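Local coordinates for protein NeuRonal IgCAM-5 (PDB 6ON6) that forms a homodimer through its first immunoglobulin domain and probably serves cell-surface recognition in the nematode nervous system, at residues A[59-67]-A[77-87]; A[4-14]-A[26-36]. All blocks are in the same frame, centred on the assembly; numbering follows the deposited sequence.

Contact 1 of 2, residues A[59-67]-A[77-87]; sequences RRNKYELKP and VLTIKNVQESD
Lys62 meets Asp87 from the opposite direction, in the salt bridge that commonly ties strand D to the E-F turn of immunoglobulin domains; beyond it, strands D (63-67) and E (77-80) form an antiparallel hairpin with hydrogen-bonded pairs Glu64-Thr79 and Lys66-Val77. The lysine end is tight: buried Lys62 lays CD and CE against Lys81 O, and its NZ bonds two acceptors, Asp87 OD2 (2.8 Å, syn side) and Lys81 O (2.9 Å). Its CB starts away from 77-87; CG anti to the backbone N (chi1 177°) and a bend at chi2 bring the long, flexible chain back. CG lies 3.6 Å above the Tyr63 ring plane, offset toward the rim, and also over the Arg59 guanidinium. The anti side of OD2 takes Gln84 N, while Asp87 O receives Tyr91 OH, the tyrosine corner. Ile80 CG1 stands at the edge of the Tyr63 ring, 4.2 Å from Tyr63 CE1.

Polar Glu64, Lys66 and Lys81 suit the solvent side; buried Val77 packs on Thr27. Water joins Glu64 OE1 to Thr79 OG1, itself bonded to Asp25; Lys81 NZ makes its salt bridge with Asp23. Another water accepts from Lys66 NZ at 2.7 Å and donates to Val77 O.

Contact 2 of 2, residues A[4-14]-A[26-36]; sequences APPTIQQPSMS and FTCIVNDLGSH
Met13 and Phe26 meet at about a right angle in the apolar centre, where the methionine CE presses on Phe26 CB at 3.6 Å. Bends at chi2 (-60°) and chi3 fold the thioether back, so that SD also comes to Cys28 CB; an unbranched, flexible side chain can curl so that SD and CE both touch Phe26 CB. Cys28 SG, bonded to Cys93 in the disulfide between the two sheets, is flanked by Ile8 CD1 (4.1 Å). Farther along, Pro6 CB rests on Val30 CG1, and Pro6 CG approaches His36 ND1 to 3.5 Å while that nitrogen donates to Leu33 O within its own turn. A rigid apolar ring without an N-H suits this spot, for Pro6 N faces Asp32 O at 3.4 Å with no hydrogen to share.

These pairs belong to strands A and B of the immunoglobulin sandwich, antiparallel at Thr7-Asn31 and Ile8-Val30. Past Gln9 the chain bends through the cis peptide before Pro11, as strand A often does when it leaves strand B for the other sheet. Ser12 spans the kink: its small hydroxyl accepts from Ile29 N at 2.9 Å and donates to Gln9 O at 2.7 Å, standing in for a backbone partner. Met13 N then binds Thr27 O.

On the outer face the amides of Gln9 and Asn31 have planes 49° apart; Asn31 ND2 donates to a lone pair of Gln9 OE1 (3.1 Å). Thr7 OG1 lies between two waters, donating to one that also binds Pro5 O and Asp32 OD2 and accepting from another that receives Asn31 ND2.

The two contacts lie in one antiparallel sheet of the immunoglobulin sandwich, ordered 7-8, 24-31, 75-80, 63-69. Contact 2 joins the first pair and contact 1 the last, so each includes an edge strand of this sheet, and the central strands 24-31 and 75-80 meet between them. Their centres are 20 Å apart, on opposite sides of the chain's centre, and contact 2 closes along the sequence before contact 1 opens. Across the seam Phe26 N lies 2.8 Å from Leu78 O, probably hydrogen-bonded, and Ile80 CD1 packs on Phe26 CD2 at 3.5 Å. The sheet is thus continuous from edge to edge, while the backbone N of Arg59 is hydrogen-bonded to Glu98 OE2 of the second subunit.

Contact 1 of 2, residues A[59-67]-A[77-87]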
loop_
_atom_site.group_PDB
_atom_site.type_symbol
_atom_site.label_atom_id
_atom_site.label_comp_id
_atom_site.label_asym_id
_atom_site.label_seq_id
_atom_site.Cartn_x
_atom_site.Cartn_y
_atom_site.Cartn_z
ATOM N N ARG A 59 13.665 0.029 -2.948
ATOM C CA ARG A 59 14.272 -0.532 -4.164
ATOM C C ARG A 59 14.225 0.470 -5.323
ATOM O O ARG A 59 13.633 0.223 -6.376
ATOM C CB ARG A 59 13.639 -1.871 -4.575
ATOM C CG ARG A 59 13.746 -2.955 -3.540
ATOM C CD ARG A 59 13.119 -4.246 -4.074
ATOM N NE ARG A 59 13.865 -4.827 -5.186
ATOM C CZ ARG A 59 13.433 -5.810 -5.984
ATOM N NH1 ARG A 59 12.221 -6.325 -5.821
ATOM N NH2 ARG A 59 14.234 -6.292 -6.946
ATOM N N ARG A 60 14.965 1.563 -5.125
ATOM C CA ARG A 60 15.051 2.638 -6.111
ATOM C C ARG A 60 15.704 2.189 -7.422
ATOM O O ARG A 60 15.501 2.839 -8.462
ATOM C CB ARG A 60 15.857 3.795 -5.502
ATOM C CG ARG A 60 15.070 5.059 -5.236
ATOM N N ASN A 61 16.506 1.117 -7.400
ATOM C CA ASN A 61 17.055 0.581 -8.644
ATOM C C ASN A 61 16.087 -0.345 -9.370
ATOM O O ASN A 61 16.364 -0.728 -10.519
ATOM C CB ASN A 61 18.379 -0.149 -8.388
ATOM C CG ASN A 61 19.467 0.785 -7.922
ATOM O OD1 ASN A 61 19.524 1.942 -8.349
ATOM N ND2 ASN A 61 20.331 0.299 -7.031
ATOM N N LYS A 62 14.989 -0.736 -8.729
ATOM C CA LYS A 62 14.002 -1.642 -9.321
ATOM C C LYS A 62 12.742 -0.928 -9.821
ATOM O O LYS A 62 12.213 -1.251 -10.886
ATOM C CB LYS A 62 13.577 -2.656 -8.261
ATOM C CG LYS A 62 12.475 -3.628 -8.746
ATOM C CD LYS A 62 12.974 -4.497 -9.920
ATOM C CE LYS A 62 11.884 -5.531 -10.315
ATOM N NZ LYS A 62 12.377 -6.516 -11.350
ATOM N N TYR A 63 12.246 0.016 -9.056
ATOM C CA TYR A 63 11.043 0.765 -9.369
ATOM C C TYR A 63 11.470 2.203 -9.465
ATOM O O TYR A 63 12.267 2.693 -8.644
ATOM C CB TYR A 63 10.104 0.683 -8.213
ATOM C CG TYR A 63 9.652 -0.701 -7.943
ATOM C CD1 TYR A 63 8.807 -1.353 -8.824
ATOM C CD2 TYR A 63 10.099 -1.375 -6.829
ATOM C CE1 TYR A 63 8.410 -2.644 -8.589
ATOM C CE2 TYR A 63 9.701 -2.637 -6.574
ATOM C CZ TYR A 63 8.850 -3.275 -7.446
ATOM O OH TYR A 63 8.478 -4.557 -7.169
ATOM N N GLU A 64 10.945 2.870 -10.471
ATOM C CA GLU A 64 11.161 4.283 -10.615
ATOM C C GLU A 64 9.796 4.925 -10.675
ATOM O O GLU A 64 8.835 4.348 -11.191
ATOM C CB GLU A 64 11.983 4.615 -11.869
ATOM C CG GLU A 64 13.330 3.913 -11.924
ATOM C CD GLU A 64 14.173 4.361 -13.100
ATOM O OE1 GLU A 64 13.640 5.115 -13.942
ATOM O OE2 GLU A 64 15.370 3.977 -13.166
ATOM N N LEU A 65 9.709 6.105 -10.120
ATOM C CA LEU A 65 8.473 6.853 -10.182
ATOM C C LEU A 65 8.793 8.225 -10.723
ATOM O O LEU A 65 9.707 8.890 -10.229
ATOM C CB LEU A 65 7.822 6.993 -8.812
ATOM C CG LEU A 65 6.561 7.846 -8.796
ATOM C CD1 LEU A 65 5.446 7.104 -9.484
ATOM C CD2 LEU A 65 6.235 8.134 -7.361
ATOM N N LYS A 66 8.058 8.624 -11.758
ATOM C CA LYS A 66 8.108 9.986 -12.267
ATOM C C LYS A 66 6.776 10.606 -11.915
ATOM O O LYS A 66 5.784 10.414 -12.629
ATOM C CB LYS A 66 8.369 10.008 -13.769
ATOM C CG LYS A 66 9.793 9.572 -14.062
ATOM C CD LYS A 66 10.157 9.719 -15.518
ATOM C CE LYS A 66 9.347 8.777 -16.411
ATOM N NZ LYS A 66 9.920 7.386 -16.370
ATOM N N PRO A 67 6.685 11.274 -10.775
ATOM C CA PRO A 67 5.397 11.760 -10.292
ATOM C C PRO A 67 5.156 13.113 -10.915
ATOM O O PRO A 67 6.093 13.885 -11.138
ATOM C CB PRO A 67 5.650 11.923 -8.790
ATOM C CG PRO A 67 7.068 12.257 -8.681
ATOM C CD PRO A 67 7.765 11.463 -9.792
ATOM N N VAL A 77 4.044 7.929 -13.580
ATOM C CA VAL A 77 4.544 6.792 -14.341
ATOM C C VAL A 77 5.416 5.958 -13.423
ATOM O O VAL A 77 6.446 6.440 -12.925
ATOM C CB VAL A 77 5.365 7.233 -15.557
ATOM C CG1 VAL A 77 5.810 6.023 -16.345
ATOM C CG2 VAL A 77 4.551 8.165 -16.440
ATOM N N LEU A 78 4.994 4.727 -13.200
ATOM C CA LEU A 78 5.759 3.756 -12.429
ATOM C C LEU A 78 6.472 2.833 -13.410
ATOM O O LEU A 78 5.831 2.178 -14.234
ATOM C CB LEU A 78 4.802 2.929 -11.585
ATOM C CG LEU A 78 5.547 1.860 -10.799
ATOM C CD1 LEU A 78 6.282 2.521 -9.641
ATOM C CD2 LEU A 78 4.516 0.884 -10.329
ATOM N N THR A 79 7.795 2.778 -13.329
ATOM C CA THR A 79 8.563 1.848 -14.151
ATOM C C THR A 79 8.974 0.652 -13.313
ATOM O O THR A 79 9.464 0.821 -12.191
ATOM C CB THR A 79 9.820 2.527 -14.688
ATOM O OG1 THR A 79 9.432 3.639 -15.498
ATOM C CG2 THR A 79 10.665 1.572 -15.486
ATOM N N ILE A 80 8.720 -0.539 -13.840
ATOM C CA ILE A 80 9.297 -1.775 -13.294
ATOM C C ILE A 80 10.474 -2.128 -14.175
ATOM O O ILE A 80 10.323 -2.460 -15.355
ATOM C CB ILE A 80 8.282 -2.919 -13.269
ATOM C CG1 ILE A 80 7.045 -2.458 -12.506
ATOM C CG2 ILE A 80 8.863 -4.132 -12.546
ATOM C CD1 ILE A 80 5.837 -2.696 -13.218
ATOM N N LYS A 81 11.668 -2.014 -13.621
ATOM C CA LYS A 81 12.867 -2.308 -14.386
ATOM C C LYS A 81 13.153 -3.800 -14.345
ATOM O O LYS A 81 12.894 -4.473 -13.340
ATOM C CB LYS A 81 14.056 -1.571 -13.763
ATOM C CG LYS A 81 13.916 -0.020 -13.760
ATOM C CD LYS A 81 14.161 0.534 -15.132
ATOM C CE LYS A 81 15.675 0.472 -15.411
ATOM N NZ LYS A 81 16.073 0.979 -16.770
ATOM N N ASN A 82 13.781 -4.307 -15.413
ATOM C CA ASN A 82 14.383 -5.645 -15.376
ATOM C C ASN A 82 13.356 -6.700 -14.951
ATOM O O ASN A 82 13.526 -7.427 -13.987
ATOM C CB ASN A 82 15.614 -5.674 -14.449
ATOM C CG ASN A 82 16.328 -6.992 -14.486
ATOM O OD1 ASN A 82 16.322 -7.696 -15.502
ATOM N ND2 ASN A 82 16.909 -7.355 -13.349
ATOM N N VAL A 83 12.254 -6.767 -15.702
ATOM C CA VAL A 83 11.128 -7.588 -15.277
ATOM C C VAL A 83 11.529 -9.055 -15.117
ATOM O O VAL A 83 12.276 -9.601 -15.933
ATOM C CB VAL A 83 9.986 -7.402 -16.298
ATOM C CG1 VAL A 83 9.010 -8.521 -16.184
ATOM C CG2 VAL A 83 9.323 -6.031 -16.085
ATOM N N GLN A 84 11.019 -9.683 -14.051
ATOM C CA GLN A 84 11.277 -11.079 -13.729
ATOM C C GLN A 84 9.932 -11.757 -13.501
ATOM O O GLN A 84 8.900 -11.106 -13.375
ATOM C CB GLN A 84 12.126 -11.154 -12.465
ATOM C CG GLN A 84 13.496 -10.490 -12.620
ATOM C CD GLN A 84 14.381 -11.188 -13.599
ATOM O OE1 GLN A 84 14.473 -12.444 -13.578
ATOM N NE2 GLN A 84 15.170 -10.405 -14.357
ATOM N N GLU A 85 9.931 -13.079 -13.466
ATOM C CA GLU A 85 8.747 -13.854 -13.121
ATOM C C GLU A 85 8.055 -13.343 -11.863
ATOM O O GLU A 85 6.825 -13.231 -11.829
ATOM C CB GLU A 85 9.138 -15.303 -12.907
ATOM C CG GLU A 85 9.540 -16.030 -14.160
ATOM C CD GLU A 85 9.622 -17.537 -13.908
ATOM O OE1 GLU A 85 10.711 -18.057 -13.534
ATOM O OE2 GLU A 85 8.561 -18.188 -14.049
ATOM N N SER A 86 8.814 -12.952 -10.849
ATOM C CA SER A 86 8.216 -12.489 -9.609
ATOM C C SER A 86 7.475 -11.167 -9.778
ATOM O O SER A 86 6.681 -10.815 -8.899
ATOM C CB SER A 86 9.259 -12.345 -8.506
ATOM O OG SER A 86 10.344 -11.599 -8.987
ATOM N N ASP A 87 7.706 -10.435 -10.879
ATOM C CA ASP A 87 6.959 -9.202 -11.137
ATOM C C ASP A 87 5.600 -9.434 -11.770
ATOM O O ASP A 87 4.834 -8.460 -11.889
ATOM C CB ASP A 87 7.796 -8.299 -12.041
ATOM C CG ASP A 87 9.106 -7.897 -11.390
ATOM O OD1 ASP A 87 9.065 -7.474 -10.223
ATOM O OD2 ASP A 87 10.148 -8.001 -12.039
HETATM O O HOH W 1 7.258 -5.962 -8.923
HETATM O O HOH W 2 11.954 5.002 -16.177
HETATM O O HOH W 3 14.454 3.812 -16.435
HETATM O O HOH W 4 9.022 5.983 -14.198
#

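Contact 2 of 2, residues A[4-14]-A[26-36]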
loop_
_atom_site.group_PDB
_atom_site.type_symbol
_atom_site.label_atom_id
_atom_site.label_comp_id
_atom_site.label_asym_id
_atom_site.label_seq_id
_atom_site.Cartn_x
_atom_site.Cartn_y
_atom_site.Cartn_z
ATOM N N ALA A 4 -14.868 19.183 -8.620
ATOM C CA ALA A 4 -14.775 17.839 -9.175
ATOM C C ALA A 4 -13.891 16.991 -8.296
ATOM O O ALA A 4 -12.868 17.471 -7.811
ATOM C CB ALA A 4 -14.210 17.877 -10.576
ATOM N N PRO A 5 -14.290 15.737 -8.096
ATOM C CA PRO A 5 -13.442 14.784 -7.390
ATOM C C PRO A 5 -12.316 14.326 -8.299
ATOM O O PRO A 5 -12.384 14.506 -9.521
ATOM C CB PRO A 5 -14.412 13.626 -7.104
ATOM C CG PRO A 5 -15.368 13.669 -8.248
ATOM C CD PRO A 5 -15.553 15.125 -8.549
ATOM N N PRO A 6 -11.253 13.742 -7.758
ATOM C CA PRO A 6 -10.262 13.124 -8.641
ATOM C C PRO A 6 -10.894 12.034 -9.484
ATOM O O PRO A 6 -11.724 11.254 -9.003
ATOM C CB PRO A 6 -9.239 12.524 -7.662
ATOM C CG PRO A 6 -9.329 13.413 -6.460
ATOM C CD PRO A 6 -10.786 13.868 -6.372
ATOM N N THR A 7 -10.432 11.933 -10.733
ATOM C CA THR A 7 -10.812 10.833 -11.596
ATOM C C THR A 7 -9.554 10.354 -12.314
ATOM O O THR A 7 -8.588 11.096 -12.483
ATOM C CB THR A 7 -11.927 11.256 -12.593
ATOM O OG1 THR A 7 -11.508 12.442 -13.276
ATOM C CG2 THR A 7 -13.264 11.484 -11.862
ATOM N N ILE A 8 -9.607 9.135 -12.796
ATOM C CA ILE A 8 -8.459 8.577 -13.497
ATOM C C ILE A 8 -8.778 8.519 -14.983
ATOM O O ILE A 8 -9.768 7.893 -15.398
ATOM C CB ILE A 8 -8.043 7.223 -12.917
ATOM C CG1 ILE A 8 -7.480 7.421 -11.499
ATOM C CG2 ILE A 8 -7.008 6.601 -13.805
ATOM C CD1 ILE A 8 -7.270 6.134 -10.705
ATOM N N GLN A 9 -7.995 9.256 -15.771
ATOM C CA GLN A 9 -8.270 9.381 -17.190
ATOM C C GLN A 9 -7.977 8.070 -17.879
ATOM O O GLN A 9 -7.001 7.392 -17.535
ATOM C CB GLN A 9 -7.337 10.430 -17.756
ATOM C CG GLN A 9 -7.412 10.559 -19.262
ATOM C CD GLN A 9 -6.822 11.855 -19.709
ATOM O OE1 GLN A 9 -7.100 12.895 -19.130
ATOM N NE2 GLN A 9 -5.945 11.797 -20.685
ATOM N N GLN A 10 -8.717 7.721 -18.827
ATOM C CA GLN A 10 -8.459 6.475 -19.511
ATOM C C GLN A 10 -7.920 6.710 -20.912
ATOM O O GLN A 10 -8.389 7.612 -21.608
ATOM C CB GLN A 10 -9.722 5.623 -19.593
ATOM C CG GLN A 10 -10.160 5.087 -18.250
ATOM C CD GLN A 10 -9.115 4.168 -17.585
ATOM O OE1 GLN A 10 -8.284 3.541 -18.255
ATOM N NE2 GLN A 10 -9.156 4.092 -16.254
ATOM N N PRO A 11 -6.960 5.901 -21.386
ATOM C CA PRO A 11 -6.406 4.726 -20.716
ATOM C C PRO A 11 -5.373 5.077 -19.646
ATOM O O PRO A 11 -4.516 5.933 -19.854
ATOM C CB PRO A 11 -5.702 3.989 -21.856
ATOM C CG PRO A 11 -5.303 5.047 -22.796
ATOM C CD PRO A 11 -6.410 6.066 -22.734
ATOM N N SER A 12 -5.496 4.426 -18.496
ATOM C CA SER A 12 -4.517 4.449 -17.413
ATOM C C SER A 12 -4.326 3.010 -16.960
ATOM O O SER A 12 -5.238 2.198 -17.072
ATOM C CB SER A 12 -4.934 5.281 -16.176
ATOM O OG SER A 12 -4.703 6.686 -16.343
ATOM N N MET A 13 -3.115 2.678 -16.478
ATOM C CA MET A 13 -2.841 1.346 -15.922
ATOM C C MET A 13 -3.240 0.255 -16.918
ATOM O O MET A 13 -3.919 -0.720 -16.586
ATOM C CB MET A 13 -3.493 1.164 -14.563
ATOM C CG MET A 13 -3.135 2.258 -13.560
ATOM S SD MET A 13 -1.356 2.356 -13.250
ATOM C CE MET A 13 -1.020 0.838 -12.408
ATOM N N SER A 14 -2.797 0.444 -18.164
ATOM C CA SER A 14 -3.014 -0.546 -19.202
ATOM C C SER A 14 -2.219 -1.817 -18.926
ATOM O O SER A 14 -1.055 -1.784 -18.488
ATOM C CB SER A 14 -2.565 0.032 -20.533
ATOM O OG SER A 14 -3.418 1.137 -20.873
ATOM N N PHE A 26 3.734 1.517 -16.047
ATOM C CA PHE A 26 2.293 1.692 -15.795
ATOM C C PHE A 26 2.085 3.170 -15.547
ATOM O O PHE A 26 2.746 3.773 -14.705
ATOM C CB PHE A 26 1.836 0.850 -14.576
ATOM C CG PHE A 26 1.758 -0.626 -14.866
ATOM C CD1 PHE A 26 0.627 -1.148 -15.482
ATOM C CD2 PHE A 26 2.794 -1.497 -14.540
ATOM C CE1 PHE A 26 0.528 -2.480 -15.773
ATOM C CE2 PHE A 26 2.692 -2.820 -14.854
ATOM C CZ PHE A 26 1.563 -3.333 -15.445
ATOM N N THR A 27 1.146 3.770 -16.281
ATOM C CA THR A 27 0.870 5.206 -16.138
ATOM C C THR A 27 -0.524 5.450 -15.563
ATOM O O THR A 27 -1.518 4.887 -16.046
ATOM C CB THR A 27 1.011 5.934 -17.481
ATOM O OG1 THR A 27 2.321 5.702 -18.008
ATOM C CG2 THR A 27 0.757 7.479 -17.324
ATOM N N CYS A 28 -0.586 6.259 -14.520
ATOM C CA CYS A 28 -1.841 6.675 -13.907
ATOM C C CYS A 28 -2.001 8.168 -14.161
ATOM O O CYS A 28 -1.214 8.975 -13.649
ATOM C CB CYS A 28 -1.741 6.416 -12.418
ATOM S SG CYS A 28 -3.242 6.656 -11.482
ATOM N N ILE A 29 -3.017 8.542 -14.931
ATOM C CA ILE A 29 -3.239 9.940 -15.276
ATOM C C ILE A 29 -4.433 10.418 -14.465
ATOM O O ILE A 29 -5.517 9.830 -14.536
ATOM C CB ILE A 29 -3.491 10.112 -16.781
ATOM C CG1 ILE A 29 -2.277 9.566 -17.574
ATOM C CG2 ILE A 29 -3.768 11.601 -17.091
ATOM C CD1 ILE A 29 -2.407 9.573 -19.096
ATOM N N VAL A 30 -4.202 11.374 -13.588
ATOM C CA VAL A 30 -5.226 11.747 -12.634
ATOM C C VAL A 30 -5.682 13.145 -12.960
ATOM O O VAL A 30 -4.875 14.084 -12.956
ATOM C CB VAL A 30 -4.738 11.669 -11.188
ATOM C CG1 VAL A 30 -5.959 11.936 -10.293
ATOM C CG2 VAL A 30 -4.059 10.328 -10.890
ATOM N N ASN A 31 -6.990 13.290 -13.213
ATOM C CA ASN A 31 -7.626 14.585 -13.396
ATOM C C ASN A 31 -8.188 15.018 -12.053
ATOM O O ASN A 31 -8.711 14.194 -11.287
ATOM C CB ASN A 31 -8.734 14.504 -14.452
ATOM C CG ASN A 31 -8.171 14.272 -15.838
ATOM O OD1 ASN A 31 -7.056 14.708 -16.134
ATOM N ND2 ASN A 31 -8.891 13.526 -16.661
ATOM N N ASP A 32 -8.065 16.322 -11.772
ATOM C CA ASP A 32 -8.635 16.931 -10.566
ATOM C C ASP A 32 -8.113 16.292 -9.271
ATOM O O ASP A 32 -8.864 16.019 -8.335
ATOM C CB ASP A 32 -10.165 16.950 -10.637
ATOM C CG ASP A 32 -10.665 17.681 -11.874
ATOM O OD1 ASP A 32 -10.284 18.855 -12.055
ATOM O OD2 ASP A 32 -11.385 17.059 -12.678
ATOM N N LEU A 33 -6.803 16.003 -9.233
ATOM C CA LEU A 33 -6.227 15.371 -8.046
ATOM C C LEU A 33 -6.328 16.273 -6.820
ATOM O O LEU A 33 -6.585 15.790 -5.711
ATOM C CB LEU A 33 -4.767 14.977 -8.306
ATOM C CG LEU A 33 -4.101 14.285 -7.120
ATOM C CD1 LEU A 33 -4.711 12.910 -6.903
ATOM C CD2 LEU A 33 -2.599 14.184 -7.340
ATOM N N GLY A 34 -6.179 17.587 -7.005
ATOM C CA GLY A 34 -6.126 18.472 -5.852
ATOM C C GLY A 34 -5.049 18.059 -4.863
ATOM O O GLY A 34 -3.910 17.754 -5.227
ATOM N N SER A 35 -5.413 18.040 -3.585
ATOM C CA SER A 35 -4.491 17.716 -2.509
ATOM C C SER A 35 -4.488 16.239 -2.179
ATOM O O SER A 35 -3.912 15.838 -1.161
ATOM C CB SER A 35 -4.890 18.480 -1.261
ATOM O OG SER A 35 -6.232 18.160 -0.949
ATOM N N HIS A 36 -5.116 15.420 -3.008
ATOM C CA HIS A 36 -5.152 14.006 -2.716
ATOM C C HIS A 36 -3.812 13.344 -3.021
ATOM O O HIS A 36 -2.969 13.877 -3.746
ATOM C CB HIS A 36 -6.294 13.348 -3.469
ATOM C CG HIS A 36 -7.636 13.669 -2.900
ATOM N ND1 HIS A 36 -8.410 14.719 -3.350
ATOM C CD2 HIS A 36 -8.339 13.080 -1.905
ATOM C CE1 HIS A 36 -9.533 14.754 -2.659
ATOM N NE2 HIS A 36 -9.520 13.769 -1.782
HETATM O O HOH W 5 -12.432 14.645 -12.261
HETATM O O HOH W 6 -11.574 12.148 -15.951
HETATM O O HOH W 7 -0.412 2.323 -18.208
#